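Bd0816 (Bdellovibrio bacteriovorus HD100, PDB 5CER) probably acts as a serine-type D-Ala-D-Ala carboxypeptidase of the peptidase S13 family, trimming the peptide stems of peptidoglycan. Local coordinates at residues E131-A134 with E135-K139; F181-K184 with N185-K188. The protein carries 2 engineered substitutions. All blocks are in the same frame, centred on the assembly; numbering follows the deposited sequence.

Contact 1: E131-A134 with E135-K139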
loop_
_atom_site.group_PDB
_atom_site.type_symbol
_atom_site.label_atom_id
_atom_site.label_comp_id
_atom_site.label_asym_id
_atom_site.label_seq_id
_atom_site.Cartn_x
_atom_site.Cartn_y
_atom_site.Cartn_z
ATOM N N GLU A 131 -7.129 -21.416 21.120
ATOM C CA GLU A 131 -7.636 -20.649 22.245
ATOM C C GLU A 131 -7.370 -19.155 22.049
ATOM O O GLU A 131 -8.229 -18.313 22.337
ATOM C CB GLU A 131 -6.841 -21.033 23.529
ATOM C CG GLU A 131 -7.422 -20.562 24.835
ATOM C CD GLU A 131 -7.285 -21.448 26.090
ATOM O OE1 GLU A 131 -6.962 -22.654 26.057
ATOM O OE2 GLU A 131 -7.543 -20.908 27.174
ATOM N N GLN A 132 -6.111 -18.837 21.718
ATOM C CA GLN A 132 -5.673 -17.455 21.556
ATOM C C GLN A 132 -6.420 -16.799 20.402
ATOM O O GLN A 132 -6.781 -15.625 20.508
ATOM C CB GLN A 132 -4.176 -17.380 21.279
ATOM C CG GLN A 132 -3.256 -17.653 22.454
ATOM C CD GLN A 132 -1.800 -17.667 22.006
ATOM O OE1 GLN A 132 -1.460 -17.165 20.932
ATOM N NE2 GLN A 132 -0.925 -18.185 22.848
ATOM N N GLN A 133 -6.622 -17.553 19.318
ATOM C CA GLN A 133 -7.398 -17.073 18.198
ATOM C C GLN A 133 -8.851 -16.805 18.599
ATOM O O GLN A 133 -9.412 -15.744 18.304
ATOM C CB GLN A 133 -7.359 -18.086 17.044
ATOM C CG GLN A 133 -8.011 -17.564 15.758
ATOM C CD GLN A 133 -8.113 -18.609 14.672
ATOM O OE1 GLN A 133 -7.109 -19.019 14.137
ATOM N NE2 GLN A 133 -9.312 -19.077 14.386
ATOM N N ALA A 134 -9.447 -17.793 19.256
ATOM C CA ALA A 134 -10.817 -17.671 19.768
ATOM C C ALA A 134 -10.984 -16.428 20.639
ATOM O O ALA A 134 -11.909 -15.637 20.434
ATOM C CB ALA A 134 -11.209 -18.924 20.528
ATOM N N GLU A 135 -10.067 -16.225 21.588
ATOM C CA GLU A 135 -10.189 -15.082 22.532
ATOM C C GLU A 135 -10.114 -13.756 21.777
ATOM O O GLU A 135 -10.798 -12.798 22.169
ATOM C CB GLU A 135 -9.103 -15.070 23.668
ATOM C CG GLU A 135 -9.038 -16.319 24.622
ATOM C CD GLU A 135 -10.391 -16.629 25.265
ATOM O OE1 GLU A 135 -10.779 -15.903 26.207
ATOM O OE2 GLU A 135 -11.075 -17.614 24.878
ATOM N N ALA A 136 -9.273 -13.690 20.737
ATOM C CA ALA A 136 -9.164 -12.454 19.946
ATOM C C ALA A 136 -10.409 -12.240 19.091
ATOM O O ALA A 136 -10.860 -11.109 18.955
ATOM C CB ALA A 136 -7.900 -12.457 19.113
ATOM N N VAL A 137 -10.997 -13.314 18.568
ATOM C CA VAL A 137 -12.236 -13.203 17.806
ATOM C C VAL A 137 -13.397 -12.761 18.725
ATOM O O VAL A 137 -14.182 -11.860 18.386
ATOM C CB VAL A 137 -12.582 -14.532 17.110
ATOM C CG1 VAL A 137 -13.983 -14.481 16.512
ATOM C CG2 VAL A 137 -11.575 -14.843 16.033
ATOM N N ILE A 138 -13.466 -13.365 19.911
ATOM C CA ILE A 138 -14.367 -12.887 20.953
ATOM C C ILE A 138 -14.199 -11.396 21.189
ATOM O O ILE A 138 -15.192 -10.670 21.146
ATOM C CB ILE A 138 -14.201 -13.693 22.265
ATOM C CG1 ILE A 138 -14.781 -15.078 21.936
ATOM C CG2 ILE A 138 -14.908 -13.004 23.453
ATOM C CD1 ILE A 138 -14.777 -16.203 22.903
ATOM N N LYS A 139 -12.971 -10.954 21.481
ATOM C CA LYS A 139 -12.712 -9.525 21.710
ATOM C C LYS A 139 -13.322 -8.593 20.632
ATOM O O LYS A 139 -13.973 -7.617 20.980
ATOM C CB LYS A 139 -11.226 -9.203 21.821
ATOM C CG LYS A 139 -10.645 -9.523 23.172
ATOM C CD LYS A 139 -11.472 -10.369 24.270
ATOM C CE LYS A 139 -11.893 -9.611 25.531
ATOM N NZ LYS A 139 -13.321 -9.176 25.534
#

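Contact 2: F181-K184 with N185-K188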
loop_
_atom_site.group_PDB
_atom_site.type_symbol
_atom_site.label_atom_id
_atom_site.label_comp_id
_atom_site.label_asym_id
_atom_site.label_seq_id
_atom_site.Cartn_x
_atom_site.Cartn_y
_atom_site.Cartn_z
ATOM N N PHE A 181 -16.812 -19.465 21.554
ATOM C CA PHE A 181 -16.188 -20.349 20.568
ATOM C C PHE A 181 -16.890 -21.694 20.613
ATOM O O PHE A 181 -17.205 -22.177 21.698
ATOM C CB PHE A 181 -14.695 -20.509 20.884
ATOM C CG PHE A 181 -13.991 -21.536 20.037
ATOM C CD1 PHE A 181 -13.875 -21.366 18.660
ATOM C CD2 PHE A 181 -13.422 -22.672 20.624
ATOM C CE1 PHE A 181 -13.213 -22.303 17.878
ATOM C CE2 PHE A 181 -12.770 -23.613 19.842
ATOM C CZ PHE A 181 -12.669 -23.425 18.465
ATOM N N LEU A 182 -17.131 -22.286 19.446
ATOM C CA LEU A 182 -17.672 -23.639 19.351
ATOM C C LEU A 182 -17.054 -24.332 18.147
ATOM O O LEU A 182 -17.380 -23.969 17.018
ATOM C CB LEU A 182 -19.190 -23.596 19.207
ATOM C CG LEU A 182 -19.934 -24.927 19.056
ATOM C CD1 LEU A 182 -19.633 -25.852 20.233
ATOM C CD2 LEU A 182 -21.433 -24.695 18.945
ATOM N N PRO A 183 -16.142 -25.304 18.375
ATOM C CA PRO A 183 -15.454 -25.947 17.242
ATOM C C PRO A 183 -16.430 -26.564 16.273
ATOM O O PRO A 183 -17.535 -26.979 16.663
ATOM C CB PRO A 183 -14.586 -27.041 17.891
ATOM C CG PRO A 183 -14.496 -26.683 19.344
ATOM C CD PRO A 183 -15.657 -25.793 19.681
ATOM N N LYS A 184 -16.004 -26.657 15.019
ATOM C CA LYS A 184 -16.818 -27.276 13.974
ATOM C C LYS A 184 -17.151 -28.740 14.325
ATOM O O LYS A 184 -18.258 -29.193 14.065
ATOM C CB LYS A 184 -16.128 -27.150 12.598
ATOM C CG LYS A 184 -16.871 -27.862 11.449
ATOM C CD LYS A 184 -16.148 -27.771 10.111
ATOM C CE LYS A 184 -17.030 -28.299 8.977
ATOM N NZ LYS A 184 -16.195 -28.622 7.790
ATOM N N ASN A 185 -16.196 -29.448 14.921
ATOM C CA ASN A 185 -16.431 -30.801 15.445
ATOM C C ASN A 185 -17.653 -31.003 16.309
ATOM O O ASN A 185 -18.267 -32.065 16.277
ATOM C CB ASN A 185 -15.234 -31.269 16.275
ATOM C CG ASN A 185 -14.326 -32.220 15.487
ATOM O OD1 ASN A 185 -13.946 -33.338 15.906
ATOM N ND2 ASN A 185 -14.011 -31.780 14.295
ATOM N N ASN A 186 -17.987 -29.959 17.071
ATOM C CA ASN A 186 -19.058 -29.968 18.078
ATOM C C ASN A 186 -20.326 -29.215 17.693
ATOM O O ASN A 186 -21.216 -29.098 18.513
ATOM C CB ASN A 186 -18.529 -29.326 19.369
ATOM C CG ASN A 186 -17.329 -30.054 19.948
ATOM O OD1 ASN A 186 -16.964 -31.160 19.516
ATOM N ND2 ASN A 186 -16.688 -29.416 20.925
ATOM N N TYR A 187 -20.419 -28.652 16.496
ATOM C CA TYR A 187 -21.643 -27.966 16.120
ATOM C C TYR A 187 -22.515 -28.914 15.350
ATOM O O TYR A 187 -22.093 -29.460 14.345
ATOM C CB TYR A 187 -21.398 -26.683 15.302
ATOM C CG TYR A 187 -22.717 -26.112 14.832
ATOM C CD1 TYR A 187 -23.540 -25.396 15.711
ATOM C CD2 TYR A 187 -23.188 -26.358 13.541
ATOM C CE1 TYR A 187 -24.773 -24.908 15.303
ATOM C CE2 TYR A 187 -24.413 -25.858 13.121
ATOM C CZ TYR A 187 -25.206 -25.142 14.000
ATOM O OH TYR A 187 -26.435 -24.662 13.586
ATOM N N LYS A 188 -23.741 -29.081 15.808
ATOM C CA LYS A 188 -24.774 -29.798 15.060
ATOM C C LYS A 188 -26.045 -28.944 15.148
ATOM O O LYS A 188 -26.341 -28.315 16.178
ATOM C CB LYS A 188 -24.947 -31.252 15.594
ATOM C CG LYS A 188 -24.027 -32.383 14.883
ATOM C CD LYS A 188 -24.429 -32.537 13.426
ATOM C CE LYS A 188 -23.634 -33.586 12.689
ATOM N NZ LYS A 188 -24.459 -34.751 12.265
#

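Contact 1: E131-A134 with E135-K139
Glu135 leans back along the helix toward Glu131, one turn earlier. Its CG stands beside its own backbone N (chi1 -59°), and from there CG lies 3.1 Å from Glu131 O, the same carbonyl oxygen that accepts Glu135 N at 2.9 Å. A second bend at chi2 folds the chain over, and the two carboxylates end as neighbours without touching, Glu131 OE2 and Glu135 OE2 being 5.3 Å apart. Val137 repeats the pattern on another side of the helix: CG2 sits beside its own N, 3.3 Å from Gln133 O, and comes within 4.5 Å of Gln133 CG, a loose side-chain approach. Ile138 does likewise with CG1, 3.3 Å from Ala134 O. Under these side chains run ordinary i to i+4 bonds of an alpha-helix; that from Ile138 N to Ala134 O, 2.8 Å long, is almost straight at 178°.

The small methyl of Ala134 fits against Phe181, while Val137 and Ile138 both reach Phe104, so this face of helix 130-145 packs on strands 98-104 and 175-181. Gln133 turns its amide to Glu106 O, and Gln132 OE1 accepts Glu128 N just before the helix. The helix is therefore amphipathic: apolar groups seat it on the sheet, and the two neighbouring glutamates, whose like charges probably disfavour closer approach, stay on its exposed side.

Contact 2: F181-K184 with N185-K188
Pro183 O receives Asn186 N at 3.0 Å, the shorter of two backbone bonds that curl this chain into a 3-10 turn. The next, from Tyr187 N to Lys184 O, is longer at 3.3 Å. In both cases the donor stands well above the carbonyl plane, 58° out of it at Pro183 and 68° at Lys184, in keeping with the tight i to i+3 winding.

Leu182 spans the base of the turn with its two methyls parted. CD1 meets Asn186 CB at 3.7 Å, while CD2 comes to the edge of the Tyr187 ring, in its plane, 3.9 Å from CD1 of that tyrosine. The leucine and tyrosine side chains cross at about a right angle. Asn186, with CG beside its own N (chi1 -60°), swings its amide over to the proline, where ND2 lies 3.8 Å from Pro183 CG.

Beyond the turn, the Tyr187 ring stacks with His70, and Lys184 N is hydrogen-bonded to Glu106 OE1. The backbone bonds thus set the curl, and the leucine and tyrosine give it an apolar underside turned to the sheet, leaving Lys184, Asn185 and Asn186 exposed on its outer side.

How the contacts relate
Both contacts adjoin strand 175-181: helix 130-145 packs on it, and the chain of contact 2 runs on from its end into a turn. They meet at Phe181, whose CB lies 3.8 Å from Ala134 CB, although their centres are about 15 Å apart. Contact 1 is partly buried, with Ala134 and Val137 in the interior; contact 2 is a surface contact without a buried residue. The winding differs too, regular i to i+4 bonds in the helix against two i to i+3 bonds in the turn. Glu106 serves both, accepting Gln133 NE2 through its backbone O and Lys184 N through its carboxylate.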